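SPbeta prophage-derived aminoglycoside N(3')-acetyltransferase-like protein YokD (Bacillus subtilis, PDB 2NYG) binds coenzyme A and probably acts as an N-acetyltransferase that may contribute to resistance to aminoglycoside antibiotics. Local coordinates at residues Ile196-Ala201 / Glu213-Glu218; Asp58-Glu63 / Val136-His141; Leu25-Gly30 / Cys247-Leu252. All coordinates share one frame; numbering follows the deposited sequence.

Contact 1 stands apart from the other two: its centre is about 32 Å from that of contact 2 and about 33 Å from that of contact 3, on the opposite side of the chain's centre, and it belongs to the small antiparallel sheet of strands 196-201, 204-205 and 208-217. Contacts 2 and 3, with centres about 13 Å apart, both reach the large mixed sheet and touch through V60 O and G30 N, probably a hydrogen bond. Contact 2 is complete before the chain reaches contact 1, and contact 3 spans both. Early and late parts of the chain thus meet at the large sheet, while the small sheet is built from strands close together in sequence.

Contact 1: residues Ile196-Ala201 / Glu213-Glu218; sequences IINRGA and EYKELE
A chi1 of 59° places CG of Y214 between its backbone N and carbonyl carbon, folding the ring back across the strand pair onto R199. R199 CB lies over one ring face in a CH-pi contact, 3.9 Å from the Y214 centroid, while the guanidinium beyond stands nearly perpendicular to the ring, at 89°. R199 CD packs on E216 CB, 3.4 Å away. In the carboxylate of E216, OE1 lies in plane at the edge of the Y214 ring, while OE2 is hydrogen-bonded to Y189 OH and accepts from L217 N. On the other face of this antiparallel ladder, a bend at the end of the K215 chain (chi4 -53°) delivers NZ to OD1 of N198, a hydrogen bond of 3.0 Å. Between the faces run two hydrogen-bonded pairs. I197 N reaches E216 O at 2.8 Å and R199 N reaches Y214 O at 2.7 Å, each with its return bond. The ladder joins edge strand 196-201 to strand 208-217. Its two faces differ in chemistry: N198 and K215 pair at an exposed surface, whereas E216 is buried with OE2 held by two hydrogen bonds, and the positive charge of R199 may favour its ionised form.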
ATOM      1  N   ILE A 196     -23.525  23.016   5.773  1.00 37.57           N
ATOM      2  CA  ILE A 196     -23.849  21.603   5.849  1.00 37.27           C
ATOM      3  C   ILE A 196     -24.216  20.982   4.510  1.00 38.95           C
ATOM      4  O   ILE A 196     -25.245  21.315   3.927  1.00 38.63           O
ATOM      5  CB  ILE A 196     -25.009  21.383   6.824  1.00 35.55           C
ATOM      6  CG1 ILE A 196     -24.553  21.748   8.228  1.00 32.39           C
ATOM      7  CG2 ILE A 196     -25.511  19.950   6.737  1.00 34.76           C
ATOM      8  CD1 ILE A 196     -25.527  21.347   9.284  1.00 35.33           C
ATOM      9  N   ILE A 197     -23.360  20.079   4.035  1.00 40.96           N
ATOM     10  CA  ILE A 197     -23.586  19.384   2.777  1.00 43.16           C
ATOM     11  C   ILE A 197     -24.043  17.948   3.011  1.00 45.28           C
ATOM     12  O   ILE A 197     -23.882  17.392   4.097  1.00 46.64           O
ATOM     13  CB  ILE A 197     -22.317  19.369   1.889  1.00 43.98           C
ATOM     14  CG1 ILE A 197     -21.126  18.843   2.674  1.00 44.81           C
ATOM     15  CG2 ILE A 197     -22.040  20.754   1.364  1.00 45.01           C
ATOM     16  CD1 ILE A 197     -19.836  18.789   1.866  1.00 45.81           C
ATOM     17  N   ASN A 198     -24.634  17.363   1.979  1.00 48.20           N
ATOM     18  CA  ASN A 198     -25.136  15.997   2.032  1.00 49.03           C
ATOM     19  C   ASN A 198     -24.151  15.148   1.273  1.00 49.83           C
ATOM     20  O   ASN A 198     -23.851  15.437   0.116  1.00 49.19           O
ATOM     21  CB  ASN A 198     -26.501  15.910   1.353  1.00 50.17           C
ATOM     22  CG  ASN A 198     -27.565  16.695   2.084  1.00 52.68           C
ATOM     23  OD1 ASN A 198     -28.060  16.266   3.127  1.00 56.37           O
ATOM     24  ND2 ASN A 198     -27.915  17.859   1.551  1.00 53.85           N
ATOM     25  N   ARG A 199     -23.629  14.117   1.928  1.00 50.31           N
ATOM     26  CA  ARG A 199     -22.678  13.230   1.282  1.00 50.23           C
ATOM     27  C   ARG A 199     -23.226  11.807   1.218  1.00 50.27           C
ATOM     28  O   ARG A 199     -24.195  11.457   1.904  1.00 50.34           O
ATOM     29  CB  ARG A 199     -21.331  13.248   2.016  1.00 49.43           C
ATOM     30  CG  ARG A 199     -20.526  14.505   1.802  1.00 51.80           C
ATOM     31  CD  ARG A 199     -19.351  14.588   2.759  1.00 53.09           C
ATOM     32  NE  ARG A 199     -18.271  13.665   2.430  1.00 57.57           N
ATOM     33  CZ  ARG A 199     -17.461  13.800   1.382  1.00 61.07           C
ATOM     34  NH1 ARG A 199     -17.604  14.827   0.556  1.00 63.23           N
ATOM     35  NH2 ARG A 199     -16.504  12.909   1.155  1.00 61.70           N
ATOM     36  N   GLY A 200     -22.609  10.995   0.373  1.00 50.36           N
ATOM     37  CA  GLY A 200     -23.045   9.622   0.237  1.00 51.87           C
ATOM     38  C   GLY A 200     -21.869   8.692   0.026  1.00 51.35           C
ATOM     39  O   GLY A 200     -20.847   9.091  -0.542  1.00 51.12           O
ATOM     40  N   ALA A 201     -22.006   7.452   0.481  1.00 50.81           N
ATOM     41  CA  ALA A 201     -20.934   6.488   0.325  1.00 52.01           C
ATOM     42  C   ALA A 201     -21.385   5.047   0.471  1.00 51.52           C
ATOM     43  O   ALA A 201     -22.394   4.759   1.106  1.00 52.10           O
ATOM     44  CB  ALA A 201     -19.826   6.776   1.337  1.00 50.18           C
ATOM     45  N   GLU A 213     -26.532   7.898   2.772  1.00 61.86           N
ATOM     46  CA  GLU A 213     -26.324   9.337   2.733  1.00 61.52           C
ATOM     47  C   GLU A 213     -26.223   9.884   4.146  1.00 59.23           C
ATOM     48  O   GLU A 213     -26.986   9.506   5.035  1.00 58.88           O
ATOM     49  CB  GLU A 213     -27.464  10.030   2.005  1.00 64.97           C
ATOM     50  CG  GLU A 213     -27.424   9.850   0.511  1.00 70.42           C
ATOM     51  CD  GLU A 213     -28.452  10.715  -0.184  1.00 74.52           C
ATOM     52  OE1 GLU A 213     -29.418  11.153   0.492  1.00 75.25           O
ATOM     53  OE2 GLU A 213     -28.298  10.944  -1.405  1.00 75.47           O
ATOM     54  N   TYR A 214     -25.263  10.771   4.350  1.00 56.38           N
ATOM     55  CA  TYR A 214     -25.051  11.369   5.652  1.00 53.88           C
ATOM     56  C   TYR A 214     -24.723  12.851   5.477  1.00 53.10           C
ATOM     57  O   TYR A 214     -24.391  13.311   4.367  1.00 52.90           O
ATOM     58  CB  TYR A 214     -23.913  10.635   6.378  1.00 53.31           C
ATOM     59  CG  TYR A 214     -22.584  10.657   5.648  1.00 52.34           C
ATOM     60  CD1 TYR A 214     -21.496  11.359   6.169  1.00 52.20           C
ATOM     61  CD2 TYR A 214     -22.421   9.997   4.432  1.00 51.74           C
ATOM     62  CE1 TYR A 214     -20.281  11.405   5.501  1.00 52.62           C
ATOM     63  CE2 TYR A 214     -21.208  10.038   3.750  1.00 51.69           C
ATOM     64  CZ  TYR A 214     -20.141  10.746   4.293  1.00 52.53           C
ATOM     65  OH  TYR A 214     -18.937  10.800   3.637  1.00 51.47           O
ATOM     66  N   LYS A 215     -24.828  13.599   6.571  1.00 50.32           N
ATOM     67  CA  LYS A 215     -24.546  15.023   6.534  1.00 49.46           C
ATOM     68  C   LYS A 215     -23.110  15.266   6.966  1.00 47.73           C
ATOM     69  O   LYS A 215     -22.563  14.514   7.773  1.00 47.48           O
ATOM     70  CB  LYS A 215     -25.530  15.775   7.432  1.00 52.34           C
ATOM     71  CG  LYS A 215     -26.977  15.690   6.941  1.00 53.80           C
ATOM     72  CD  LYS A 215     -27.940  16.485   7.817  1.00 56.56           C
ATOM     73  CE  LYS A 215     -29.351  16.479   7.230  1.00 57.00           C
ATOM     74  NZ  LYS A 215     -29.351  16.922   5.808  1.00 56.37           N
ATOM     75  N   GLU A 216     -22.507  16.314   6.415  1.00 44.44           N
ATOM     76  CA  GLU A 216     -21.125  16.653   6.708  1.00 41.80           C
ATOM     77  C   GLU A 216     -20.851  18.132   6.465  1.00 41.55           C
ATOM     78  O   GLU A 216     -21.526  18.769   5.663  1.00 42.65           O
ATOM     79  CB  GLU A 216     -20.208  15.832   5.804  1.00 41.92           C
ATOM     80  CG  GLU A 216     -18.749  15.986   6.127  1.00 42.34           C
ATOM     81  CD  GLU A 216     -18.431  15.414   7.484  1.00 43.51           C
ATOM     82  OE1 GLU A 216     -18.306  14.170   7.582  1.00 41.30           O
ATOM     83  OE2 GLU A 216     -18.331  16.204   8.448  1.00 41.83           O
ATOM     84  N   LEU A 217     -19.851  18.679   7.139  1.00 40.36           N
ATOM     85  CA  LEU A 217     -19.500  20.076   6.939  1.00 40.71           C
ATOM     86  C   LEU A 217     -18.705  20.255   5.632  1.00 41.29           C
ATOM     87  O   LEU A 217     -17.965  19.360   5.209  1.00 41.78           O
ATOM     88  CB  LEU A 217     -18.663  20.584   8.114  1.00 40.57           C
ATOM     89  CG  LEU A 217     -19.348  20.548   9.473  1.00 40.62           C
ATOM     90  CD1 LEU A 217     -18.447  21.172  10.518  1.00 39.10           C
ATOM     91  CD2 LEU A 217     -20.676  21.296   9.381  1.00 41.78           C
ATOM     92  N   GLU A 218     -18.874  21.397   4.977  1.00 41.73           N
ATOM     93  CA  GLU A 218     -18.130  21.651   3.754  1.00 42.57           C
ATOM     94  C   GLU A 218     -16.883  22.373   4.224  1.00 41.34           C
ATOM     95  O   GLU A 218     -16.852  23.593   4.330  1.00 43.08           O
ATOM     96  CB  GLU A 218     -18.926  22.528   2.783  1.00 43.12           C
ATOM     97  CG  GLU A 218     -18.149  22.821   1.526  1.00 47.47           C
ATOM     98  CD  GLU A 218     -18.951  23.544   0.467  1.00 51.23           C
ATOM     99  OE1 GLU A 218     -20.043  23.059   0.102  1.00 53.13           O
ATOM    100  OE2 GLU A 218     -18.473  24.591  -0.018  1.00 52.62           O
TER

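Contact 2: residues Asp58-Glu63 / Val136-His141; sequences DVVTEE and VAWGKH
Apolar packing centres on W138, which presents the edge of its six-membered ring to the end of helix 48-60. CG is anti to the backbone N (chi1 176°), which brings the far end of the indole up to V60, whose CG1 lies 3.9 Å from CZ3, near the ring plane. V60 and W138 run antiparallel alongside one another. On the turn after the helix, E62 CA approaches CH2 of W138 at 3.8 Å.

Carbonyl contacts come next. T61, the first residue past the helix, has positive phi and lays its O at the indole edge, 3.4 Å from W138 CZ3. Further along, E63 O faces the aliphatic part of K140, 3.5 Å from CB and 3.6 Å from CD, the lysine chain running extended beside it.

Charge plays a looser part, since K140 NZ and E63 OE1 stay 5.1 Å apart. Hydrogen bonds tie 136-141 to strand 65-69 and the residue just before it: W138 pairs with I66 and K140 with G64 through the backbone, and H141 N is bonded to T65 OG1. Here a beta-alpha-beta unit, strand 32-37, helix 48-60 and strand 65-69, receives strand 135-139 as the antiparallel neighbour of its second strand.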
ATOM      1  N   ASP A  58      10.125   2.953  17.210  1.00 35.92           N
ATOM      2  CA  ASP A  58      11.280   2.892  18.086  1.00 37.98           C
ATOM      3  C   ASP A  58      11.313   4.068  19.032  1.00 39.71           C
ATOM      4  O   ASP A  58      11.672   3.935  20.204  1.00 40.93           O
ATOM      5  CB  ASP A  58      12.561   2.886  17.262  1.00 39.32           C
ATOM      6  CG  ASP A  58      12.919   1.514  16.773  1.00 39.29           C
ATOM      7  OD1 ASP A  58      12.024   0.634  16.797  1.00 35.39           O
ATOM      8  OD2 ASP A  58      14.090   1.325  16.367  1.00 39.92           O
ATOM      9  N   VAL A  59      10.929   5.228  18.519  1.00 40.26           N
ATOM     10  CA  VAL A  59      10.956   6.419  19.326  1.00 38.14           C
ATOM     11  C   VAL A  59       9.785   6.462  20.280  1.00 41.14           C
ATOM     12  O   VAL A  59       9.973   6.524  21.496  1.00 42.84           O
ATOM     13  CB  VAL A  59      10.967   7.666  18.434  1.00 36.74           C
ATOM     14  CG1 VAL A  59      10.988   8.923  19.287  1.00 32.90           C
ATOM     15  CG2 VAL A  59      12.184   7.626  17.526  1.00 34.30           C
ATOM     16  N   VAL A  60       8.578   6.390  19.731  1.00 43.71           N
ATOM     17  CA  VAL A  60       7.369   6.474  20.540  1.00 43.78           C
ATOM     18  C   VAL A  60       7.132   5.290  21.479  1.00 44.16           C
ATOM     19  O   VAL A  60       6.307   5.364  22.389  1.00 44.97           O
ATOM     20  CB  VAL A  60       6.137   6.699  19.633  1.00 42.26           C
ATOM     21  CG1 VAL A  60       5.267   5.453  19.570  1.00 39.75           C
ATOM     22  CG2 VAL A  60       5.356   7.879  20.138  1.00 44.50           C
ATOM     23  N   THR A  61       7.859   4.204  21.255  1.00 44.27           N
ATOM     24  CA  THR A  61       7.758   3.001  22.083  1.00 45.89           C
ATOM     25  C   THR A  61       6.354   2.417  22.191  1.00 45.92           C
ATOM     26  O   THR A  61       5.371   3.044  21.816  1.00 46.95           O
ATOM     27  CB  THR A  61       8.289   3.255  23.522  1.00 45.80           C
ATOM     28  OG1 THR A  61       8.680   2.017  24.105  1.00 48.80           O
ATOM     29  CG2 THR A  61       7.212   3.811  24.400  1.00 46.38           C
ATOM     30  N   GLU A  62       6.275   1.200  22.709  1.00 47.06           N
ATOM     31  CA  GLU A  62       5.004   0.499  22.883  1.00 47.60           C
ATOM     32  C   GLU A  62       4.093   1.184  23.918  1.00 45.62           C
ATOM     33  O   GLU A  62       2.947   0.779  24.124  1.00 45.41           O
ATOM     34  CB  GLU A  62       5.299  -0.942  23.302  1.00 50.92           C
ATOM     35  CG  GLU A  62       4.075  -1.831  23.452  1.00 56.76           C
ATOM     36  CD  GLU A  62       4.441  -3.285  23.760  1.00 60.04           C
ATOM     37  OE1 GLU A  62       5.105  -3.926  22.910  1.00 60.27           O
ATOM     38  OE2 GLU A  62       4.062  -3.778  24.850  1.00 59.43           O
ATOM     39  N   GLU A  63       4.625   2.221  24.558  1.00 44.24           N
ATOM     40  CA  GLU A  63       3.905   3.003  25.559  1.00 44.89           C
ATOM     41  C   GLU A  63       3.327   4.237  24.865  1.00 44.98           C
ATOM     42  O   GLU A  63       2.426   4.899  25.385  1.00 44.32           O
ATOM     43  CB  GLU A  63       4.861   3.450  26.666  1.00 47.77           C
ATOM     44  CG  GLU A  63       5.593   2.323  27.377  1.00 51.29           C
ATOM     45  CD  GLU A  63       4.807   1.736  28.546  1.00 54.00           C
ATOM     46  OE1 GLU A  63       3.599   1.439  28.389  1.00 53.88           O
ATOM     47  OE2 GLU A  63       5.409   1.566  29.628  1.00 55.32           O
ATOM     48  N   VAL A 136      -5.804   5.561  11.347  1.00 30.00           N
ATOM     49  CA  VAL A 136      -5.154   4.308  11.660  1.00 28.39           C
ATOM     50  C   VAL A 136      -4.262   4.623  12.837  1.00 31.03           C
ATOM     51  O   VAL A 136      -3.676   5.704  12.908  1.00 31.23           O
ATOM     52  CB  VAL A 136      -4.301   3.824  10.499  1.00 26.69           C
ATOM     53  CG1 VAL A 136      -5.171   3.230   9.427  1.00 25.59           C
ATOM     54  CG2 VAL A 136      -3.527   4.975   9.940  1.00 25.90           C
ATOM     55  N   ALA A 137      -4.169   3.693  13.775  1.00 32.09           N
ATOM     56  CA  ALA A 137      -3.331   3.914  14.938  1.00 33.77           C
ATOM     57  C   ALA A 137      -2.653   2.638  15.399  1.00 35.00           C
ATOM     58  O   ALA A 137      -3.141   1.531  15.176  1.00 35.12           O
ATOM     59  CB  ALA A 137      -4.148   4.519  16.072  1.00 33.66           C
ATOM     60  N   TRP A 138      -1.506   2.832  16.036  1.00 36.93           N
ATOM     61  CA  TRP A 138      -0.666   1.778  16.583  1.00 37.27           C
ATOM     62  C   TRP A 138      -0.270   2.277  17.964  1.00 38.57           C
ATOM     63  O   TRP A 138       0.046   3.458  18.125  1.00 37.40           O
ATOM     64  CB  TRP A 138       0.604   1.632  15.737  1.00 35.83           C
ATOM     65  CG  TRP A 138       1.604   0.629  16.257  1.00 34.42           C
ATOM     66  CD1 TRP A 138       1.736  -0.664  15.860  1.00 34.34           C
ATOM     67  CD2 TRP A 138       2.610   0.845  17.261  1.00 33.21           C
ATOM     68  NE1 TRP A 138       2.758  -1.269  16.545  1.00 35.88           N
ATOM     69  CE2 TRP A 138       3.312  -0.364  17.411  1.00 33.69           C
ATOM     70  CE3 TRP A 138       2.982   1.942  18.044  1.00 33.38           C
ATOM     71  CZ2 TRP A 138       4.369  -0.513  18.309  1.00 33.81           C
ATOM     72  CZ3 TRP A 138       4.041   1.796  18.942  1.00 34.81           C
ATOM     73  CH2 TRP A 138       4.721   0.576  19.063  1.00 33.82           C
ATOM     74  N   GLY A 139      -0.284   1.401  18.961  1.00 38.98           N
ATOM     75  CA  GLY A 139       0.123   1.847  20.278  1.00 39.79           C
ATOM     76  C   GLY A 139      -0.843   1.685  21.431  1.00 39.88           C
ATOM     77  O   GLY A 139      -1.964   1.210  21.283  1.00 39.83           O
ATOM     78  N   LYS A 140      -0.374   2.113  22.594  1.00 40.82           N
ATOM     79  CA  LYS A 140      -1.116   2.030  23.833  1.00 41.87           C
ATOM     80  C   LYS A 140      -2.581   2.439  23.743  1.00 42.52           C
ATOM     81  O   LYS A 140      -3.452   1.716  24.218  1.00 42.21           O
ATOM     82  CB  LYS A 140      -0.409   2.872  24.900  1.00 44.06           C
ATOM     83  CG  LYS A 140      -0.918   2.634  26.313  1.00 47.31           C
ATOM     84  CD  LYS A 140      -0.317   3.630  27.282  1.00 50.83           C
ATOM     85  CE  LYS A 140      -0.837   3.395  28.693  1.00 51.88           C
ATOM     86  NZ  LYS A 140      -0.339   4.432  29.630  1.00 51.46           N
ATOM     87  N   HIS A 141      -2.861   3.583  23.122  1.00 41.57           N
ATOM     88  CA  HIS A 141      -4.239   4.066  23.045  1.00 42.79           C
ATOM     89  C   HIS A 141      -5.024   3.928  21.735  1.00 41.92           C
ATOM     90  O   HIS A 141      -6.082   4.520  21.587  1.00 41.48           O
ATOM     91  CB  HIS A 141      -4.291   5.526  23.502  1.00 43.27           C
ATOM     92  CG  HIS A 141      -3.819   5.734  24.910  1.00 45.02           C
ATOM     93  ND1 HIS A 141      -2.597   6.300  25.213  1.00 45.29           N
ATOM     94  CD2 HIS A 141      -4.399   5.435  26.094  1.00 42.40           C
ATOM     95  CE1 HIS A 141      -2.444   6.339  26.523  1.00 41.47           C
ATOM     96  NE2 HIS A 141      -3.523   5.820  27.080  1.00 44.01           N
TER

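Contact 3: residues Leu25-Gly30 / Cys247-Leu252; sequences LGLKKG and CRLFSL
L249, which packs on L25 and G26, follows R248, whose guanidinium is gripped by two carboxylates: E232 forms a salt bridge to NH1 and D177 another to NH2. That arginine points away from 25-30. No hydrogen bond crosses between the segments; leucine side chains meet one another and stretches of backbone, and L249 and L25 carry the larger share. A chi1 of 172° swings the L249 branch off the strand opposite its own amide nitrogen and up to the turn that ends helix 15-25. L249 CB meets L25 CD1 at 3.5 Å, and the two leucines cross obliquely. One methyl, L249 CD2, is 4.0 Å from the same L25 CD1 and lies against the backbone of G26, 3.7 Å from both its C and its O. G26 leaves the helix with positive phi, and its lack of a side chain lets this methyl come up to the chain itself. The second methyl, L249 CD1, turns to L27 and stands 4.3 Å from its CD1. At the other end L25 CD2 passes the carbonyl of C247, 4.1 Å from its O; the C247 side chain lies about 7 Å from that of I42, a CoA-binding residue. Strand 32-37 contributes V33 to this layer, touching both L27 and L249, while L56 and V59 of helix 48-60 pack on L27. All five touching residues are buried. Van der Waals packing sets the turn after helix 15-25 against strand 245-251, whose backbone is bonded to its sheet neighbours, C247 to G240 and L249 to K238, and the side chains facing 25-30 need supply only packing.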
ATOM      1  N   LEU A  25      14.464  16.206  17.265  1.00 40.44           N
ATOM      2  CA  LEU A  25      13.340  17.086  16.960  1.00 39.34           C
ATOM      3  C   LEU A  25      12.455  17.302  18.190  1.00 39.45           C
ATOM      4  O   LEU A  25      12.047  18.428  18.475  1.00 40.38           O
ATOM      5  CB  LEU A  25      12.536  16.495  15.795  1.00 40.60           C
ATOM      6  CG  LEU A  25      11.272  17.133  15.200  1.00 42.07           C
ATOM      7  CD1 LEU A  25      10.093  16.708  16.015  1.00 44.89           C
ATOM      8  CD2 LEU A  25      11.374  18.645  15.124  1.00 41.42           C
ATOM      9  N   GLY A  26      12.164  16.235  18.925  1.00 36.91           N
ATOM     10  CA  GLY A  26      11.347  16.392  20.118  1.00 36.59           C
ATOM     11  C   GLY A  26      10.391  15.258  20.416  1.00 36.02           C
ATOM     12  O   GLY A  26       9.720  15.259  21.441  1.00 34.87           O
ATOM     13  N   LEU A  27      10.330  14.289  19.512  1.00 36.27           N
ATOM     14  CA  LEU A  27       9.456  13.146  19.676  1.00 36.40           C
ATOM     15  C   LEU A  27       9.991  12.299  20.822  1.00 37.24           C
ATOM     16  O   LEU A  27      11.172  11.968  20.857  1.00 37.45           O
ATOM     17  CB  LEU A  27       9.422  12.339  18.385  1.00 35.66           C
ATOM     18  CG  LEU A  27       8.228  11.408  18.265  1.00 33.81           C
ATOM     19  CD1 LEU A  27       6.962  12.246  18.149  1.00 36.32           C
ATOM     20  CD2 LEU A  27       8.393  10.521  17.057  1.00 35.71           C
ATOM     21  N   LYS A  28       9.121  11.941  21.759  1.00 38.82           N
ATOM     22  CA  LYS A  28       9.557  11.159  22.903  1.00 41.05           C
ATOM     23  C   LYS A  28       8.746   9.906  23.215  1.00 40.42           C
ATOM     24  O   LYS A  28       7.645   9.703  22.712  1.00 41.26           O
ATOM     25  CB  LYS A  28       9.616  12.063  24.143  1.00 42.86           C
ATOM     26  CG  LYS A  28      10.595  13.216  23.987  1.00 45.58           C
ATOM     27  CD  LYS A  28      10.724  14.051  25.247  1.00 48.24           C
ATOM     28  CE  LYS A  28      11.868  15.050  25.107  1.00 50.42           C
ATOM     29  NZ  LYS A  28      11.984  15.970  26.270  1.00 53.54           N
ATOM     30  N   LYS A  29       9.333   9.061  24.049  1.00 38.82           N
ATOM     31  CA  LYS A  29       8.722   7.822  24.476  1.00 38.87           C
ATOM     32  C   LYS A  29       7.371   8.057  25.145  1.00 36.44           C
ATOM     33  O   LYS A  29       7.250   8.909  26.016  1.00 36.76           O
ATOM     34  CB  LYS A  29       9.672   7.111  25.457  1.00 42.86           C
ATOM     35  CG  LYS A  29       9.045   5.953  26.214  1.00 46.67           C
ATOM     36  CD  LYS A  29      10.065   5.057  26.901  1.00 52.63           C
ATOM     37  CE  LYS A  29       9.389   3.757  27.364  1.00 55.57           C
ATOM     38  NZ  LYS A  29      10.306   2.791  28.037  1.00 58.75           N
ATOM     39  N   GLY A  30       6.361   7.302  24.730  1.00 36.37           N
ATOM     40  CA  GLY A  30       5.039   7.424  25.326  1.00 34.78           C
ATOM     41  C   GLY A  30       4.184   8.554  24.797  1.00 34.15           C
ATOM     42  O   GLY A  30       3.052   8.744  25.214  1.00 35.39           O
ATOM     43  N   CYS A 247      10.704  19.504   9.388  1.00 36.46           N
ATOM     44  CA  CYS A 247       9.597  19.085  10.231  1.00 36.70           C
ATOM     45  C   CYS A 247       9.253  19.987  11.402  1.00 37.54           C
ATOM     46  O   CYS A 247      10.061  20.796  11.865  1.00 38.86           O
ATOM     47  CB  CYS A 247       9.881  17.691  10.804  1.00 35.66           C
ATOM     48  SG  CYS A 247      10.534  16.477   9.652  1.00 37.40           S
ATOM     49  N   ARG A 248       8.024  19.845  11.876  1.00 36.41           N
ATOM     50  CA  ARG A 248       7.636  20.564  13.054  1.00 37.17           C
ATOM     51  C   ARG A 248       6.718  19.698  13.867  1.00 36.61           C
ATOM     52  O   ARG A 248       5.910  18.952  13.331  1.00 35.91           O
ATOM     53  CB  ARG A 248       7.017  21.924  12.741  1.00 38.58           C
ATOM     54  CG  ARG A 248       5.954  21.983  11.721  1.00 39.21           C
ATOM     55  CD  ARG A 248       5.709  23.455  11.450  1.00 43.96           C
ATOM     56  NE  ARG A 248       5.293  23.707  10.074  1.00 47.64           N
ATOM     57  CZ  ARG A 248       5.839  24.624   9.282  1.00 46.35           C
ATOM     58  NH1 ARG A 248       6.831  25.387   9.725  1.00 46.22           N
ATOM     59  NH2 ARG A 248       5.396  24.768   8.044  1.00 45.04           N
ATOM     60  N   LEU A 249       6.906  19.764  15.176  1.00 36.48           N
ATOM     61  CA  LEU A 249       6.120  18.991  16.115  1.00 36.09           C
ATOM     62  C   LEU A 249       5.466  19.989  17.050  1.00 35.94           C
ATOM     63  O   LEU A 249       6.151  20.857  17.592  1.00 36.48           O
ATOM     64  CB  LEU A 249       7.033  18.049  16.913  1.00 33.44           C
ATOM     65  CG  LEU A 249       6.340  17.317  18.065  1.00 34.15           C
ATOM     66  CD1 LEU A 249       5.436  16.227  17.513  1.00 33.28           C
ATOM     67  CD2 LEU A 249       7.358  16.727  19.000  1.00 34.44           C
ATOM     68  N   PHE A 250       4.153  19.878  17.229  1.00 35.50           N
ATOM     69  CA  PHE A 250       3.425  20.777  18.121  1.00 34.33           C
ATOM     70  C   PHE A 250       2.223  20.125  18.785  1.00 32.97           C
ATOM     71  O   PHE A 250       1.820  19.021  18.432  1.00 33.70           O
ATOM     72  CB  PHE A 250       2.984  22.032  17.365  1.00 35.00           C
ATOM     73  CG  PHE A 250       2.127  21.750  16.169  1.00 35.68           C
ATOM     74  CD1 PHE A 250       0.763  21.505  16.310  1.00 33.59           C
ATOM     75  CD2 PHE A 250       2.681  21.753  14.888  1.00 35.76           C
ATOM     76  CE1 PHE A 250      -0.037  21.273  15.193  1.00 33.21           C
ATOM     77  CE2 PHE A 250       1.890  21.524  13.768  1.00 33.08           C
ATOM     78  CZ  PHE A 250       0.529  21.284  13.921  1.00 32.15           C
ATOM     79  N   SER A 251       1.664  20.830  19.760  1.00 33.77           N
ATOM     80  CA  SER A 251       0.505  20.364  20.514  1.00 32.83           C
ATOM     81  C   SER A 251      -0.755  20.348  19.642  1.00 33.09           C
ATOM     82  O   SER A 251      -1.044  21.316  18.951  1.00 32.88           O
ATOM     83  CB  SER A 251       0.298  21.280  21.711  1.00 32.81           C
ATOM     84  OG  SER A 251      -0.859  20.900  22.424  1.00 37.55           O
ATOM     85  N   LEU A 252      -1.498  19.248  19.668  1.00 33.39           N
ATOM     86  CA  LEU A 252      -2.688  19.157  18.850  1.00 33.82           C
ATOM     87  C   LEU A 252      -3.795  19.974  19.490  1.00 36.41           C
ATOM     88  O   LEU A 252      -4.458  20.774  18.824  1.00 36.43           O
ATOM     89  CB  LEU A 252      -3.109  17.698  18.675  1.00 34.00           C
ATOM     90  CG  LEU A 252      -4.334  17.372  17.810  1.00 33.36           C
ATOM     91  CD1 LEU A 252      -4.252  15.969  17.285  1.00 31.45           C
ATOM     92  CD2 LEU A 252      -5.600  17.549  18.623  1.00 33.70           C
TER